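Local coordinates for protein DNA polymerase (Bacillus phage phi29, PDB 2PY5) that replicates viral DNA by protein-primed, strand-displacing synthesis with high processivity and proofreads it with a 3'-5' exonuclease, at residues F[89-97]-F[397-405]. The protein carries 2 engineered substitutions. Sequence-based numbering, arbitrary orientation.
Sequences TYNTIISRM and PDVTGKVPY. With nucleotides of chain C; nucleotides of chain B.
TPR2, an insertion in the polymerization domain, meets the exonuclease domain here, where K402 bonds to I94 and R96. The backbone K402 N donates to I94 O at 2.9 Å, nearly straight at 164°. A bend at chi2 (-83°) lays the K402 chain along the S95 and R96 carbonyls, and NZ meets R96 O at 2.7 Å, in the carbonyl plane on a lone pair. The same ammonium forms a salt bridge with a DNA phosphate, so one charge ties protein backbone and nucleic acid together.

R96 extends from the loop after strand 89-94. Its NH2 makes a salt bridge with D398 OD1 at 2.9 Å, weak as a hydrogen bond, the two planes 73° apart. D398 OD2 takes T400 N, which closes an Asx turn, and T400 OG1 on its syn lone pair. T400 OG1 is also bonded to E420 N. Two waters fill in between the loops: one links R96 N to T400 O, the other R96 NE to the carbonyls of D398 and T400.

Toward the start of strand 89-94, P404 is the main partner. P404 CG sits at the edge of the Y90 ring, 4.0 Å from CE1, while I71 of helix 63-76 packs on both side chains. P404 CD meets T92 OG1, which bonds W81 NE1 and a water shared with I94 N and K402 O. I93, involved in template-primer binding, points away from 397-405, and its CD1 packs on DG2 of chain C.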
loop_
_atom_site.group_PDB
_atom_site.type_symbol
_atom_site.label_atom_id
_atom_site.label_comp_id
_atom_site.label_asym_id
_atom_site.label_seq_id
_atom_site.Cartn_x
_atom_site.Cartn_y
_atom_site.Cartn_z
ATOM N N THR F 89 22.826 5.329 -22.688
ATOM C CA THR F 89 22.485 5.815 -21.350
ATOM C C THR F 89 21.205 5.147 -20.884
ATOM O O THR F 89 20.510 4.497 -21.668
ATOM C CB THR F 89 22.274 7.335 -21.322
ATOM O OG1 THR F 89 21.082 7.673 -22.039
ATOM C CG2 THR F 89 23.486 8.097 -21.905
ATOM N N TYR F 90 20.887 5.324 -19.606
ATOM C CA TYR F 90 19.643 4.820 -19.032
ATOM C C TYR F 90 18.987 5.939 -18.230
ATOM O O TYR F 90 19.665 6.822 -17.700
ATOM C CB TYR F 90 19.857 3.560 -18.174
ATOM C CG TYR F 90 20.641 3.814 -16.911
ATOM C CD1 TYR F 90 19.993 3.986 -15.695
ATOM C CD2 TYR F 90 22.020 3.903 -16.939
ATOM C CE1 TYR F 90 20.686 4.230 -14.546
ATOM C CE2 TYR F 90 22.751 4.153 -15.770
ATOM C CZ TYR F 90 22.074 4.308 -14.578
ATOM O OH TYR F 90 22.746 4.582 -13.410
ATOM N N ASN F 91 17.662 5.928 -18.231
ATOM C CA ASN F 91 16.841 6.852 -17.437
ATOM C C ASN F 91 16.141 6.013 -16.374
ATOM O O ASN F 91 16.024 4.781 -16.502
ATOM C CB ASN F 91 15.819 7.549 -18.343
ATOM C CG ASN F 91 15.026 8.645 -17.634
ATOM O OD1 ASN F 91 15.452 9.183 -16.615
ATOM N ND2 ASN F 91 13.874 8.988 -18.186
ATOM N N THR F 92 15.702 6.663 -15.296
ATOM C CA THR F 92 14.968 5.976 -14.247
ATOM C C THR F 92 13.780 6.812 -13.783
ATOM O O THR F 92 13.770 8.020 -13.941
ATOM C CB THR F 92 15.847 5.686 -13.006
ATOM O OG1 THR F 92 16.444 6.897 -12.554
ATOM C CG2 THR F 92 16.959 4.726 -13.342
ATOM N N ILE F 93 12.788 6.125 -13.210
ATOM C CA ILE F 93 11.775 6.745 -12.353
ATOM C C ILE F 93 11.896 6.086 -10.995
ATOM O O ILE F 93 11.431 4.980 -10.796
ATOM C CB ILE F 93 10.332 6.592 -12.889
ATOM C CG1 ILE F 93 10.227 7.186 -14.278
ATOM C CG2 ILE F 93 9.363 7.230 -11.917
ATOM C CD1 ILE F 93 8.878 6.904 -14.945
ATOM N N ILE F 94 12.606 6.766 -10.092
ATOM C CA ILE F 94 12.762 6.380 -8.683
ATOM C C ILE F 94 12.312 7.595 -7.873
ATOM O O ILE F 94 12.854 8.706 -8.036
ATOM C CB ILE F 94 14.226 6.022 -8.308
ATOM C CG1 ILE F 94 14.714 4.811 -9.096
ATOM C CG2 ILE F 94 14.319 5.753 -6.786
ATOM C CD1 ILE F 94 16.252 4.680 -9.130
ATOM N N SER F 95 11.292 7.407 -7.040
ATOM C CA SER F 95 10.690 8.526 -6.315
ATOM C C SER F 95 11.582 9.004 -5.187
ATOM O O SER F 95 12.517 8.294 -4.795
ATOM C CB SER F 95 9.316 8.176 -5.752
ATOM O OG SER F 95 9.393 7.290 -4.647
ATOM N N ARG F 96 11.285 10.199 -4.695
ATOM C CA ARG F 96 11.965 10.762 -3.526
ATOM C C ARG F 96 12.019 9.756 -2.388
ATOM O O ARG F 96 13.031 9.654 -1.663
ATOM C CB ARG F 96 11.241 12.030 -3.031
ATOM C CG ARG F 96 11.958 12.762 -1.911
ATOM C CD ARG F 96 11.083 13.842 -1.337
ATOM N NE ARG F 96 10.858 14.927 -2.289
ATOM C CZ ARG F 96 11.551 16.069 -2.351
ATOM N NH1 ARG F 96 12.558 16.327 -1.514
ATOM N NH2 ARG F 96 11.228 16.977 -3.267
ATOM N N MET F 97 10.921 9.038 -2.211
ATOM C CA MET F 97 10.776 8.102 -1.092
ATOM C C MET F 97 11.317 6.706 -1.393
ATOM O O MET F 97 11.205 5.801 -0.558
ATOM C CB MET F 97 9.318 8.054 -0.662
ATOM C CG MET F 97 8.750 9.449 -0.336
ATOM S SD MET F 97 9.305 10.173 1.215
ATOM C CE MET F 97 10.937 10.790 0.848
ATOM N N PRO F 397 2.023 16.613 -6.441
ATOM C CA PRO F 397 2.499 17.222 -7.686
ATOM C C PRO F 397 4.024 17.377 -7.734
ATOM O O PRO F 397 4.568 17.557 -8.808
ATOM C CB PRO F 397 1.793 18.576 -7.706
ATOM C CG PRO F 397 1.531 18.873 -6.260
ATOM C CD PRO F 397 1.223 17.567 -5.638
ATOM N N ASP F 398 4.702 17.339 -6.586
ATOM C CA ASP F 398 6.181 17.305 -6.544
ATOM C C ASP F 398 6.683 15.908 -6.891
ATOM O O ASP F 398 6.586 14.982 -6.073
ATOM C CB ASP F 398 6.681 17.727 -5.170
ATOM C CG ASP F 398 8.180 17.827 -5.094
ATOM O OD1 ASP F 398 8.699 18.121 -3.981
ATOM O OD2 ASP F 398 8.843 17.598 -6.120
ATOM N N VAL F 399 7.199 15.758 -8.109
ATOM C CA VAL F 399 7.674 14.473 -8.593
ATOM C C VAL F 399 9.185 14.433 -8.734
ATOM O O VAL F 399 9.725 13.595 -9.444
ATOM C CB VAL F 399 6.980 14.035 -9.907
ATOM C CG1 VAL F 399 5.522 13.672 -9.602
ATOM C CG2 VAL F 399 7.058 15.094 -10.995
ATOM N N THR F 400 9.858 15.335 -8.019
ATOM C CA THR F 400 11.318 15.321 -7.912
ATOM C C THR F 400 11.751 13.928 -7.478
ATOM O O THR F 400 11.220 13.387 -6.509
ATOM C CB THR F 400 11.790 16.382 -6.895
ATOM O OG1 THR F 400 11.258 17.651 -7.270
ATOM C CG2 THR F 400 13.337 16.463 -6.820
ATOM N N GLY F 401 12.672 13.346 -8.238
ATOM C CA GLY F 401 13.098 11.963 -8.009
ATOM C C GLY F 401 14.499 11.810 -7.478
ATOM O O GLY F 401 15.166 12.786 -7.090
ATOM N N LYS F 402 14.937 10.556 -7.434
ATOM C CA LYS F 402 16.265 10.199 -6.948
ATOM C C LYS F 402 17.052 9.573 -8.115
ATOM O O LYS F 402 16.510 8.770 -8.912
ATOM C CB LYS F 402 16.154 9.197 -5.774
ATOM C CG LYS F 402 15.648 9.776 -4.433
ATOM C CD LYS F 402 16.774 10.425 -3.644
ATOM C CE LYS F 402 16.271 11.301 -2.503
ATOM N NZ LYS F 402 15.586 10.548 -1.398
ATOM N N VAL F 403 18.298 9.996 -8.240
ATOM C CA VAL F 403 19.166 9.610 -9.339
ATOM C C VAL F 403 20.241 8.673 -8.817
ATOM O O VAL F 403 20.968 9.019 -7.888
ATOM C CB VAL F 403 19.835 10.849 -9.963
ATOM C CG1 VAL F 403 20.820 10.463 -11.059
ATOM C CG2 VAL F 403 18.759 11.811 -10.488
ATOM N N PRO F 404 20.357 7.479 -9.411
ATOM C CA PRO F 404 21.411 6.571 -8.960
ATOM C C PRO F 404 22.789 6.974 -9.430
ATOM O O PRO F 404 22.927 7.605 -10.481
ATOM C CB PRO F 404 21.027 5.257 -9.603
ATOM C CG PRO F 404 20.298 5.656 -10.828
ATOM C CD PRO F 404 19.575 6.899 -10.515
ATOM N N TYR F 405 23.801 6.597 -8.653
ATOM C CA TYR F 405 25.200 6.761 -9.059
ATOM C C TYR F 405 26.054 5.751 -8.317
ATOM O O TYR F 405 25.624 5.193 -7.312
ATOM C CB TYR F 405 25.681 8.185 -8.788
ATOM C CG TYR F 405 25.783 8.546 -7.335
ATOM C CD1 TYR F 405 26.987 8.459 -6.658
ATOM C CD2 TYR F 405 24.676 8.989 -6.643
ATOM C CE1 TYR F 405 27.073 8.804 -5.309
ATOM C CE2 TYR F 405 24.751 9.333 -5.311
ATOM C CZ TYR F 405 25.939 9.234 -4.649
ATOM O OH TYR F 405 25.985 9.585 -3.317
ATOM P P DT C 6 2.167 13.042 0.660
ATOM O OP1 DT C 6 1.382 14.185 1.156
ATOM O OP2 DT C 6 2.913 13.086 -0.629
ATOM O "O5'" DT C 6 3.242 12.623 1.776
ATOM C "C5'" DT C 6 2.914 12.630 3.152
ATOM C "C4'" DT C 6 4.162 12.294 3.942
ATOM O "O4'" DT C 6 4.443 10.888 3.724
ATOM C "C3'" DT C 6 5.420 13.067 3.527
ATOM O "O3'" DT C 6 6.195 13.486 4.664
ATOM C "C2'" DT C 6 6.179 12.070 2.659
ATOM C "C1'" DT C 6 5.778 10.736 3.285
ATOM N N1 DT C 6 5.858 9.527 2.375
ATOM C C2 DT C 6 6.445 8.374 2.864
ATOM O O2 DT C 6 6.904 8.289 3.995
ATOM N N3 DT C 6 6.472 7.322 1.973
ATOM C C4 DT C 6 5.990 7.300 0.674
ATOM O O4 DT C 6 6.073 6.300 -0.034
ATOM C C5 DT C 6 5.386 8.537 0.225
ATOM C C7 DT C 6 4.825 8.652 -1.163
ATOM C C6 DT C 6 5.348 9.573 1.082
ATOM P P DC B 4 16.381 4.035 4.898
ATOM O OP1 DC B 4 17.597 3.498 4.248
ATOM O OP2 DC B 4 16.479 4.834 6.151
ATOM O "O5'" DC B 4 15.576 4.923 3.849
ATOM C "C5'" DC B 4 15.453 4.561 2.487
ATOM C "C4'" DC B 4 14.572 5.590 1.811
ATOM O "O4'" DC B 4 13.232 5.493 2.355
ATOM C "C3'" DC B 4 14.986 7.041 2.026
ATOM O "O3'" DC B 4 15.953 7.397 1.042
ATOM C "C2'" DC B 4 13.660 7.780 1.871
ATOM C "C1'" DC B 4 12.638 6.780 2.397
ATOM N N1 DC B 4 12.146 7.048 3.799
ATOM C C2 DC B 4 11.019 7.858 3.992
ATOM O O2 DC B 4 10.447 8.349 3.010
ATOM N N3 DC B 4 10.573 8.084 5.251
ATOM C C4 DC B 4 11.204 7.547 6.297
ATOM N N4 DC B 4 10.720 7.810 7.515
ATOM C C5 DC B 4 12.356 6.717 6.136
ATOM C C6 DC B 4 12.784 6.494 4.885
ATOM P P DG C 2 3.006 13.143 -16.936
ATOM O OP1 DG C 2 1.573 13.393 -17.212
ATOM O OP2 DG C 2 3.707 13.957 -15.913
ATOM O "O5'" DG C 2 3.220 11.579 -16.610
ATOM C "C5'" DG C 2 2.646 10.651 -17.528
ATOM C "C4'" DG C 2 2.963 9.191 -17.260
ATOM O "O4'" DG C 2 4.234 8.851 -17.843
ATOM C "C3'" DG C 2 3.075 8.728 -15.819
ATOM O "O3'" DG C 2 2.435 7.482 -15.772
ATOM C "C2'" DG C 2 4.564 8.562 -15.546
ATOM C "C1'" DG C 2 5.004 8.103 -16.921
ATOM N N9 DG C 2 6.361 8.414 -17.319
ATOM C C8 DG C 2 7.115 9.507 -16.979
ATOM N N7 DG C 2 8.290 9.511 -17.540
ATOM C C5 DG C 2 8.291 8.348 -18.308
ATOM C C6 DG C 2 9.295 7.807 -19.135
ATOM O O6 DG C 2 10.413 8.287 -19.360
ATOM N N1 DG C 2 8.892 6.614 -19.739
ATOM C C2 DG C 2 7.670 6.006 -19.557
ATOM N N2 DG C 2 7.455 4.851 -20.214
ATOM N N3 DG C 2 6.718 6.508 -18.772
ATOM C C4 DG C 2 7.106 7.669 -18.191
HETATM O O HOH W 1 14.874 8.486 -10.982
HETATM O O HOH W 2 9.194 11.640 -6.076
HETATM O O HOH W 3 9.098 14.498 -4.663
#